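Local coordinates for protein hydroxylacyl-CoA dehydrogenase (Streptomyces coelicolor, PDB 5BKA) that probably takes part in biosynthesis of the polyketide actinorhodin, as an NTF2-like protein of the SnoaL type, at residues A12-F17 / G129-R134; R76-D81 / C99-V104; P115-H120 / R136-D141. One frame throughout, in Å; residues are numbered along the deposited sequence.

Contact 1 of 3, residues A12-F17 / G129-R134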
loop_
_atom_site.group_PDB
_atom_site.type_symbol
_atom_site.label_atom_id
_atom_site.label_comp_id
_atom_site.label_asym_id
_atom_site.label_seq_id
_atom_site.Cartn_x
_atom_site.Cartn_y
_atom_site.Cartn_z
ATOM N N ALA B 12 3.374 -11.053 6.922
ATOM C CA ALA B 12 4.197 -10.770 5.750
ATOM C C ALA B 12 3.934 -11.771 4.632
ATOM O O ALA B 12 3.976 -11.418 3.448
ATOM C CB ALA B 12 5.676 -10.771 6.136
ATOM N N GLU B 13 3.668 -13.031 4.991
ATOM C CA GLU B 13 3.385 -14.046 3.981
ATOM C C GLU B 13 2.100 -13.738 3.221
ATOM O O GLU B 13 2.021 -13.960 2.005
ATOM C CB GLU B 13 3.302 -15.422 4.643
ATOM C CG GLU B 13 3.217 -16.585 3.668
ATOM C CD GLU B 13 2.877 -17.893 4.357
ATOM O OE1 GLU B 13 2.710 -17.889 5.595
ATOM O OE2 GLU B 13 2.775 -18.926 3.660
ATOM N N VAL B 14 1.079 -13.231 3.916
ATOM C CA VAL B 14 -0.171 -12.887 3.244
ATOM C C VAL B 14 0.021 -11.676 2.337
ATOM O O VAL B 14 -0.480 -11.645 1.207
ATOM C CB VAL B 14 -1.291 -12.658 4.276
ATOM C CG1 VAL B 14 -2.531 -12.085 3.606
ATOM C CG2 VAL B 14 -1.627 -13.960 4.988
ATOM N N LEU B 15 0.753 -10.665 2.814
ATOM C CA LEU B 15 1.036 -9.495 1.985
ATOM C C LEU B 15 1.787 -9.882 0.717
ATOM O O LEU B 15 1.467 -9.396 -0.374
ATOM C CB LEU B 15 1.836 -8.465 2.783
ATOM C CG LEU B 15 1.111 -7.702 3.893
ATOM C CD1 LEU B 15 2.006 -6.602 4.448
ATOM C CD2 LEU B 15 -0.201 -7.124 3.387
ATOM N N SER B 16 2.797 -10.745 0.847
ATOM C CA SER B 16 3.518 -11.237 -0.323
ATOM C C SER B 16 2.592 -12.011 -1.252
ATOM O O SER B 16 2.647 -11.853 -2.478
ATOM C CB SER B 16 4.696 -12.108 0.114
ATOM O OG SER B 16 5.385 -12.628 -1.009
ATOM N N PHE B 17 1.758 -12.884 -0.682
ATOM C CA PHE B 17 0.758 -13.603 -1.466
ATOM C C PHE B 17 -0.104 -12.635 -2.270
ATOM O O PHE B 17 -0.333 -12.835 -3.467
ATOM C CB PHE B 17 -0.102 -14.463 -0.536
ATOM C CG PHE B 17 -1.220 -15.189 -1.231
ATOM C CD1 PHE B 17 -0.975 -16.357 -1.934
ATOM C CD2 PHE B 17 -2.519 -14.709 -1.169
ATOM C CE1 PHE B 17 -2.004 -17.029 -2.569
ATOM C CE2 PHE B 17 -3.551 -15.377 -1.802
ATOM C CZ PHE B 17 -3.293 -16.538 -2.503
ATOM N N GLY B 129 2.138 -26.580 3.057
ATOM C CA GLY B 129 2.428 -25.301 3.663
ATOM C C GLY B 129 2.125 -24.086 2.814
ATOM O O GLY B 129 2.338 -22.962 3.284
ATOM N N GLU B 130 1.639 -24.259 1.590
ATOM C CA GLU B 130 1.369 -23.114 0.733
ATOM C C GLU B 130 -0.065 -22.636 0.914
ATOM O O GLU B 130 -0.983 -23.423 1.146
ATOM C CB GLU B 130 1.640 -23.450 -0.739
ATOM C CG GLU B 130 1.392 -22.318 -1.758
ATOM C CD GLU B 130 1.851 -20.932 -1.308
ATOM O OE1 GLU B 130 1.263 -19.944 -1.793
ATOM O OE2 GLU B 130 2.807 -20.810 -0.511
ATOM N N LEU B 131 -0.244 -21.325 0.818
ATOM C CA LEU B 131 -1.542 -20.701 1.003
ATOM C C LEU B 131 -2.342 -20.706 -0.293
ATOM O O LEU B 131 -1.790 -20.631 -1.393
ATOM C CB LEU B 131 -1.388 -19.263 1.499
ATOM C CG LEU B 131 -0.947 -19.066 2.949
ATOM C CD1 LEU B 131 -0.582 -17.611 3.197
ATOM C CD2 LEU B 131 -2.028 -19.526 3.910
ATOM N N LEU B 132 -3.663 -20.766 -0.141
ATOM C CA LEU B 132 -4.594 -20.727 -1.258
ATOM C C LEU B 132 -5.862 -20.038 -0.780
ATOM O O LEU B 132 -6.165 -20.019 0.415
ATOM C CB LEU B 132 -4.921 -22.125 -1.794
ATOM C CG LEU B 132 -3.875 -22.855 -2.635
ATOM C CD1 LEU B 132 -4.325 -24.281 -2.911
ATOM C CD2 LEU B 132 -3.614 -22.112 -3.934
ATOM N N LEU B 133 -6.613 -19.488 -1.730
ATOM C CA LEU B 133 -7.803 -18.699 -1.433
ATOM C C LEU B 133 -9.027 -19.579 -1.656
ATOM O O LEU B 133 -9.332 -19.952 -2.793
ATOM C CB LEU B 133 -7.844 -17.448 -2.313
ATOM C CG LEU B 133 -8.706 -16.263 -1.878
ATOM C CD1 LEU B 133 -8.464 -15.925 -0.421
ATOM C CD2 LEU B 133 -8.419 -15.056 -2.754
ATOM N N ARG B 134 -9.733 -19.900 -0.568
ATOM C CA ARG B 134 -11.004 -20.605 -0.690
ATOM C C ARG B 134 -12.086 -19.715 -1.284
ATOM O O ARG B 134 -12.829 -20.147 -2.175
ATOM C CB ARG B 134 -11.438 -21.136 0.677
#
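Glu13 and Leu131 run past each other from opposite directions because Glu13 carries CG anti to its backbone N (chi1 -171°) and runs extended from there, while Leu131 has CG anti to its carbonyl carbon (chi1 -73°), each chain directed toward the other segment. Leu131 CD1 thus lies alongside the outer half of Glu13, 3.6 Å from Glu13 OE2 and 4.0 Å from the aliphatic Glu13 CG. That methyl also meets Val14 CG2 at 4.2 Å, the two side chains crossing at about a right angle. One turn on, Phe17 brings its CE1 to 3.8 Å from Leu131 O, the carbonyl oxygen lying oblique to the ring. The segments bury 288 Å² between them, mainly through Phe17 and Leu131. Glu13 OE2 is 4.6 Å from Glu130 OE2, a pairing of like charges probably eased by the salt bridge from Glu13 to Arg125, whose NH1 also bonds Gly129 O. Helix 10-26 lies against residues 129-131, which lead into strand 132-140, and packs over the sheet, consistent with the NTF2-like fold: Val14 and Phe17 also rest on Leu123 of strand 112-124, and Val14 reaches Leu85 of strand 74-87.

Contact 2 of 3, residues R76-D81 / C99-V104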
loop_
_atom_site.group_PDB
_atom_site.type_symbol
_atom_site.label_atom_id
_atom_site.label_comp_id
_atom_site.label_asym_id
_atom_site.label_seq_id
_atom_site.Cartn_x
_atom_site.Cartn_y
_atom_site.Cartn_z
ATOM N N ARG B 76 -5.234 -1.525 -15.530
ATOM C CA ARG B 76 -5.891 -1.507 -14.234
ATOM C C ARG B 76 -4.902 -1.874 -13.135
ATOM O O ARG B 76 -3.959 -2.635 -13.353
ATOM C CB ARG B 76 -7.092 -2.456 -14.203
ATOM C CG ARG B 76 -8.278 -1.968 -15.027
ATOM C CD ARG B 76 -9.585 -2.532 -14.489
ATOM N NE ARG B 76 -10.570 -1.485 -14.237
ATOM C CZ ARG B 76 -11.598 -1.610 -13.403
ATOM N NH1 ARG B 76 -11.779 -2.740 -12.736
ATOM N NH2 ARG B 76 -12.445 -0.603 -13.237
ATOM N N ARG B 77 -5.123 -1.315 -11.946
ATOM C CA ARG B 77 -4.311 -1.623 -10.777
ATOM C C ARG B 77 -5.228 -1.766 -9.574
ATOM O O ARG B 77 -6.027 -0.868 -9.290
ATOM C CB ARG B 77 -3.265 -0.531 -10.516
ATOM C CG ARG B 77 -2.279 -0.311 -11.654
ATOM C CD ARG B 77 -1.290 -1.464 -11.779
ATOM N NE ARG B 77 -0.405 -1.292 -12.926
ATOM C CZ ARG B 77 0.244 -2.281 -13.531
ATOM N NH1 ARG B 77 0.115 -3.528 -13.098
ATOM N NH2 ARG B 77 1.026 -2.022 -14.569
ATOM N N HIS B 78 -5.113 -2.891 -8.877
ATOM C CA HIS B 78 -5.913 -3.178 -7.692
ATOM C C HIS B 78 -5.020 -3.020 -6.465
ATOM O O HIS B 78 -4.308 -3.951 -6.079
ATOM C CB HIS B 78 -6.512 -4.578 -7.768
ATOM C CG HIS B 78 -7.552 -4.736 -8.833
ATOM N ND1 HIS B 78 -7.246 -4.757 -10.176
ATOM C CD2 HIS B 78 -8.895 -4.889 -8.751
ATOM C CE1 HIS B 78 -8.356 -4.910 -10.877
ATOM N NE2 HIS B 78 -9.371 -4.993 -10.035
ATOM N N TRP B 79 -5.073 -1.843 -5.847
ATOM C CA TRP B 79 -4.294 -1.565 -4.650
ATOM C C TRP B 79 -4.978 -2.148 -3.420
ATOM O O TRP B 79 -6.203 -2.105 -3.302
ATOM C CB TRP B 79 -4.109 -0.055 -4.476
ATOM C CG TRP B 79 -3.008 0.511 -5.315
ATOM C CD1 TRP B 79 -2.810 0.314 -6.649
ATOM C CD2 TRP B 79 -1.948 1.367 -4.873
ATOM N NE1 TRP B 79 -1.692 0.993 -7.067
ATOM C CE2 TRP B 79 -1.144 1.647 -5.995
ATOM C CE3 TRP B 79 -1.602 1.924 -3.638
ATOM C CZ2 TRP B 79 -0.012 2.454 -5.918
ATOM C CZ3 TRP B 79 -0.478 2.726 -3.563
ATOM C CH2 TRP B 79 0.303 2.984 -4.697
ATOM N N PHE B 80 -4.183 -2.705 -2.511
ATOM C CA PHE B 80 -4.665 -3.215 -1.235
ATOM C C PHE B 80 -4.105 -2.376 -0.092
ATOM O O PHE B 80 -3.075 -1.712 -0.231
ATOM C CB PHE B 80 -4.267 -4.682 -1.031
ATOM C CG PHE B 80 -5.211 -5.671 -1.657
ATOM C CD1 PHE B 80 -5.960 -5.335 -2.774
ATOM C CD2 PHE B 80 -5.338 -6.948 -1.132
ATOM C CE1 PHE B 80 -6.822 -6.253 -3.350
ATOM C CE2 PHE B 80 -6.198 -7.869 -1.703
ATOM C CZ PHE B 80 -6.942 -7.519 -2.813
ATOM N N ASP B 81 -4.791 -2.420 1.051
ATOM C CA ASP B 81 -4.322 -1.706 2.232
ATOM C C ASP B 81 -4.989 -2.264 3.479
ATOM O O ASP B 81 -6.122 -2.750 3.430
ATOM C CB ASP B 81 -4.605 -0.203 2.132
ATOM C CG ASP B 81 -3.596 0.632 2.897
ATOM O OD1 ASP B 81 -2.423 0.674 2.477
ATOM O OD2 ASP B 81 -3.974 1.244 3.918
ATOM N N CYS B 99 -9.436 -2.170 -0.744
ATOM C CA CYS B 99 -8.963 -2.210 -2.118
ATOM C C CYS B 99 -9.457 -0.978 -2.859
ATOM O O CYS B 99 -10.606 -0.561 -2.697
ATOM C CB CYS B 99 -9.426 -3.482 -2.846
ATOM S SG CYS B 99 -9.084 -3.504 -4.630
ATOM N N LEU B 100 -8.583 -0.412 -3.686
ATOM C CA LEU B 100 -8.899 0.754 -4.501
ATOM C C LEU B 100 -8.459 0.454 -5.924
ATOM O O LEU B 100 -7.282 0.159 -6.165
ATOM C CB LEU B 100 -8.210 2.019 -3.975
ATOM C CG LEU B 100 -8.397 3.302 -4.797
ATOM C CD1 LEU B 100 -9.861 3.727 -4.846
ATOM C CD2 LEU B 100 -7.531 4.430 -4.251
ATOM N N VAL B 101 -9.397 0.523 -6.858
ATOM C CA VAL B 101 -9.125 0.205 -8.252
ATOM C C VAL B 101 -8.693 1.472 -8.972
ATOM O O VAL B 101 -9.345 2.519 -8.864
ATOM C CB VAL B 101 -10.357 -0.423 -8.924
ATOM C CG1 VAL B 101 -10.055 -0.761 -10.375
ATOM C CG2 VAL B 101 -10.799 -1.663 -8.160
ATOM N N LEU B 102 -7.585 1.380 -9.698
ATOM C CA LEU B 102 -7.097 2.451 -10.553
ATOM C C LEU B 102 -7.312 2.041 -12.002
ATOM O O LEU B 102 -7.032 0.897 -12.373
ATOM C CB LEU B 102 -5.613 2.731 -10.295
ATOM C CG LEU B 102 -5.211 3.664 -9.149
ATOM C CD1 LEU B 102 -5.602 3.099 -7.788
ATOM C CD2 LEU B 102 -3.714 3.938 -9.202
ATOM N N THR B 103 -7.828 2.961 -12.810
ATOM C CA THR B 103 -7.970 2.754 -14.248
ATOM C C THR B 103 -7.103 3.792 -14.947
ATOM O O THR B 103 -7.407 4.990 -14.909
ATOM C CB THR B 103 -9.431 2.859 -14.683
ATOM O OG1 THR B 103 -10.206 1.876 -13.985
ATOM C CG2 THR B 103 -9.563 2.627 -16.183
ATOM N N VAL B 104 -6.029 3.335 -15.584
ATOM C CA VAL B 104 -5.057 4.215 -16.220
ATOM C C VAL B 104 -5.323 4.214 -17.717
ATOM O O VAL B 104 -5.296 3.160 -18.363
ATOM C CB VAL B 104 -3.617 3.778 -15.917
ATOM C CG1 VAL B 104 -2.633 4.715 -16.595
ATOM C CG2 VAL B 104 -3.382 3.740 -14.415
#
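Arg76 to Phe80 pair with Thr103 to Cys99 in an antiparallel beta hairpin, strands 74-87 and 93-105, within the curved sheet of the NTF2-like fold; the axes of the two short segments approach to 4.6 Å, with 159° between their N-to-C directions. Two hydrogen-bonded pairs, Arg77 with Leu102 and Trp79 with Leu100, supply four backbone bonds, the shortest from Leu102 N to Arg77 O at 2.8 Å. The face of Trp79, Leu100 and Leu102 is buried: Leu102 CD1 lies over one face of the indole, 4.1 Å from Trp79 CD1, and Tyr98 of the second subunit adds its ring against Trp79. On the other face, the end with Arg76 and His78 is more open, both residues being partly exposed. Val101 CG1 sits over the centre of the Arg76 guanidinium, 3.5 Å from Arg76 CZ, yet the polar grip on Thr103 OG1 is weak: Arg76 NE and Arg76 NH2 each stand 3.4 Å from that oxygen, with bent N-H angles of 134° and 132°. Cut back to alanine, this position would probably leave Val101 CG1 without its flat cover and Thr103 OG1 without two weak donors. Val101 also packs beside His78, whose ND1 bonds Asp26 of helix 10-26. Further along this face, where burial returns, Cys99 SG makes a sulfur-aromatic contact with Phe80, lying 3.8 Å from Phe80 CE1.

Contact 3 of 3, residues P115-H120 / R136-D141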
loop_
_atom_site.group_PDB
_atom_site.type_symbol
_atom_site.label_atom_id
_atom_site.label_comp_id
_atom_site.label_asym_id
_atom_site.label_seq_id
_atom_site.Cartn_x
_atom_site.Cartn_y
_atom_site.Cartn_z
ATOM N N PRO B 115 -13.852 1.343 -8.165
ATOM C CA PRO B 115 -14.457 1.562 -6.851
ATOM C C PRO B 115 -13.493 1.389 -5.672
ATOM O O PRO B 115 -12.405 0.827 -5.826
ATOM C CB PRO B 115 -15.548 0.498 -6.806
ATOM C CG PRO B 115 -14.976 -0.629 -7.609
ATOM C CD PRO B 115 -14.124 -0.010 -8.686
ATOM N N SER B 116 -13.896 1.901 -4.513
ATOM C CA SER B 116 -13.254 1.583 -3.245
ATOM C C SER B 116 -13.975 0.381 -2.651
ATOM O O SER B 116 -15.207 0.369 -2.575
ATOM C CB SER B 116 -13.310 2.786 -2.298
ATOM O OG SER B 116 -12.866 2.466 -0.990
ATOM N N CYS B 117 -13.217 -0.637 -2.250
ATOM C CA CYS B 117 -13.803 -1.930 -1.929
ATOM C C CYS B 117 -13.270 -2.480 -0.615
ATOM O O CYS B 117 -12.189 -2.115 -0.145
ATOM C CB CYS B 117 -13.536 -2.965 -3.037
ATOM S SG CYS B 117 -13.650 -2.341 -4.724
ATOM N N LEU B 118 -14.058 -3.382 -0.035
ATOM C CA LEU B 118 -13.623 -4.270 1.034
ATOM C C LEU B 118 -13.461 -5.663 0.441
ATOM O O LEU B 118 -14.347 -6.140 -0.274
ATOM C CB LEU B 118 -14.633 -4.296 2.183
ATOM C CG LEU B 118 -14.608 -3.154 3.202
ATOM C CD1 LEU B 118 -15.635 -3.395 4.295
ATOM C CD2 LEU B 118 -13.225 -3.000 3.801
ATOM N N VAL B 119 -12.335 -6.306 0.729
ATOM C CA VAL B 119 -12.029 -7.633 0.208
ATOM C C VAL B 119 -12.065 -8.614 1.372
ATOM O O VAL B 119 -11.196 -8.580 2.250
ATOM C CB VAL B 119 -10.671 -7.666 -0.505
ATOM C CG1 VAL B 119 -10.391 -9.060 -1.041
ATOM C CG2 VAL B 119 -10.641 -6.645 -1.631
ATOM N N HIS B 120 -13.068 -9.488 1.376
ATOM C CA HIS B 120 -13.234 -10.501 2.413
ATOM C C HIS B 120 -12.707 -11.826 1.877
ATOM O O HIS B 120 -13.301 -12.418 0.967
ATOM C CB HIS B 120 -14.697 -10.620 2.830
ATOM C CG HIS B 120 -15.287 -9.335 3.321
ATOM N ND1 HIS B 120 -15.056 -8.850 4.589
ATOM C CD2 HIS B 120 -16.098 -8.435 2.715
ATOM C CE1 HIS B 120 -15.697 -7.706 4.745
ATOM N NE2 HIS B 120 -16.338 -7.431 3.622
ATOM N N ARG B 136 -13.362 -15.329 -2.059
ATOM C CA ARG B 136 -13.160 -13.884 -2.037
ATOM C C ARG B 136 -14.489 -13.199 -2.309
ATOM O O ARG B 136 -15.112 -13.444 -3.348
ATOM C CB ARG B 136 -12.118 -13.448 -3.068
ATOM C CG ARG B 136 -12.112 -11.960 -3.325
ATOM C CD ARG B 136 -10.846 -11.538 -4.032
ATOM N NE ARG B 136 -9.692 -11.544 -3.139
ATOM C CZ ARG B 136 -8.436 -11.628 -3.562
ATOM N NH1 ARG B 136 -8.190 -11.724 -4.859
ATOM N NH2 ARG B 136 -7.432 -11.623 -2.694
ATOM N N HIS B 137 -14.925 -12.353 -1.378
ATOM C CA HIS B 137 -16.157 -11.587 -1.517
ATOM C C HIS B 137 -15.809 -10.105 -1.496
ATOM O O HIS B 137 -15.229 -9.615 -0.521
ATOM C CB HIS B 137 -17.149 -11.935 -0.405
ATOM C CG HIS B 137 -17.618 -13.355 -0.446
ATOM N ND1 HIS B 137 -18.195 -13.981 0.638
ATOM C CD2 HIS B 137 -17.591 -14.275 -1.441
ATOM C CE1 HIS B 137 -18.506 -15.224 0.312
ATOM N NE2 HIS B 137 -18.150 -15.427 -0.943
ATOM N N VAL B 138 -16.164 -9.398 -2.565
ATOM C CA VAL B 138 -15.841 -7.984 -2.725
ATOM C C VAL B 138 -17.122 -7.173 -2.608
ATOM O O VAL B 138 -18.104 -7.443 -3.311
ATOM C CB VAL B 138 -15.142 -7.714 -4.069
ATOM C CG1 VAL B 138 -14.785 -6.240 -4.195
ATOM C CG2 VAL B 138 -13.902 -8.586 -4.209
ATOM N N THR B 139 -17.113 -6.186 -1.716
ATOM C CA THR B 139 -18.201 -5.231 -1.578
ATOM C C THR B 139 -17.710 -3.839 -1.955
ATOM O O THR B 139 -16.517 -3.540 -1.861
ATOM C CB THR B 139 -18.760 -5.219 -0.150
ATOM O OG1 THR B 139 -17.719 -4.870 0.771
ATOM C CG2 THR B 139 -19.318 -6.585 0.215
ATOM N N HIS B 140 -18.639 -2.988 -2.376
ATOM C CA HIS B 140 -18.317 -1.652 -2.859
ATOM C C HIS B 140 -18.742 -0.626 -1.818
ATOM O O HIS B 140 -19.881 -0.654 -1.340
ATOM C CB HIS B 140 -19.006 -1.371 -4.196
ATOM C CG HIS B 140 -18.651 -2.347 -5.274
ATOM N ND1 HIS B 140 -17.349 -2.668 -5.588
ATOM C CD2 HIS B 140 -19.429 -3.071 -6.113
ATOM C CE1 HIS B 140 -17.338 -3.548 -6.573
ATOM N NE2 HIS B 140 -18.588 -3.809 -6.910
ATOM N N ASP B 141 -17.820 0.278 -1.475
ATOM C CA ASP B 141 -18.078 1.234 -0.402
ATOM C C ASP B 141 -19.188 2.212 -0.762
ATOM O O ASP B 141 -19.850 2.749 0.134
ATOM C CB ASP B 141 -16.795 1.990 -0.054
ATOM C CG ASP B 141 -15.808 1.139 0.724
ATOM O OD1 ASP B 141 -16.234 0.141 1.345
ATOM O OD2 ASP B 141 -14.601 1.466 0.719
HETATM O O HOH W 1 -12.393 -0.099 1.382
#
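Arg136 crosses Val119, its chain bent at chi3 (-74°) where CD and NE pass Val119 CG1, which lies 3.3 Å from Arg136 NE; the guanidinium beyond is held by Tyr33, Gln21 and a salt bridge to Asp121. Next, His137 forms a hydrogen-bonded pair with His120, N to O in both directions, and the edge of the His120 ring turns toward His137 O, 3.6 Å from His120 CD2. Val138 sets CG1 3.7 Å from Cys117 CB, on the same face as Val119. These pairings build the antiparallel hairpin of strands 112-124 and 132-140, two neighbours in the sheet of the NTF2-like fold. Thr139 pairs with Leu118 through two backbone bonds, while its OG1 sits 3.4 Å from Leu118 CB. His140 then meets Cys117 SG at its ring edge, His140 ND1 to Cys117 SG being 3.8 Å; ND1 is buried with no polar partner in the model. Asp141 turns out of the strand: its N gives a nearly straight bond (171°) to Ser116 O, and Ser116 OG donates to Asp141 OD2 at 2.6 Å, reaching the anti side of the carboxylate somewhat out of its plane. A water also donates to OD2 and to Cys117 O, while OD1 forms a salt bridge with Arg77 of the third subunit.

Contacts 2 and 3 are consecutive hairpins of one sheet, their centres 12 Å apart, and they meet where strands 93-105 and 112-124 run side by side: Cys99 O and Cys117 N, 2.6 Å apart, probably share a hydrogen bond, and Cys99 CB packs 3.6 Å from Val119 CG2. Contact 1 lies about 20 Å from contact 2 and 19 Å from contact 3, centre to centre. It shares strand 132-140 with contact 3, and the loop it closes along the chain encloses contact 2. Between subunits, contact 2 of one copy faces contact 3 of another. No active site is assigned; Phe80 and Arg136 turn toward helix 10-26, where NTF2-like proteins probably enclose a pocket between helices and curved sheet.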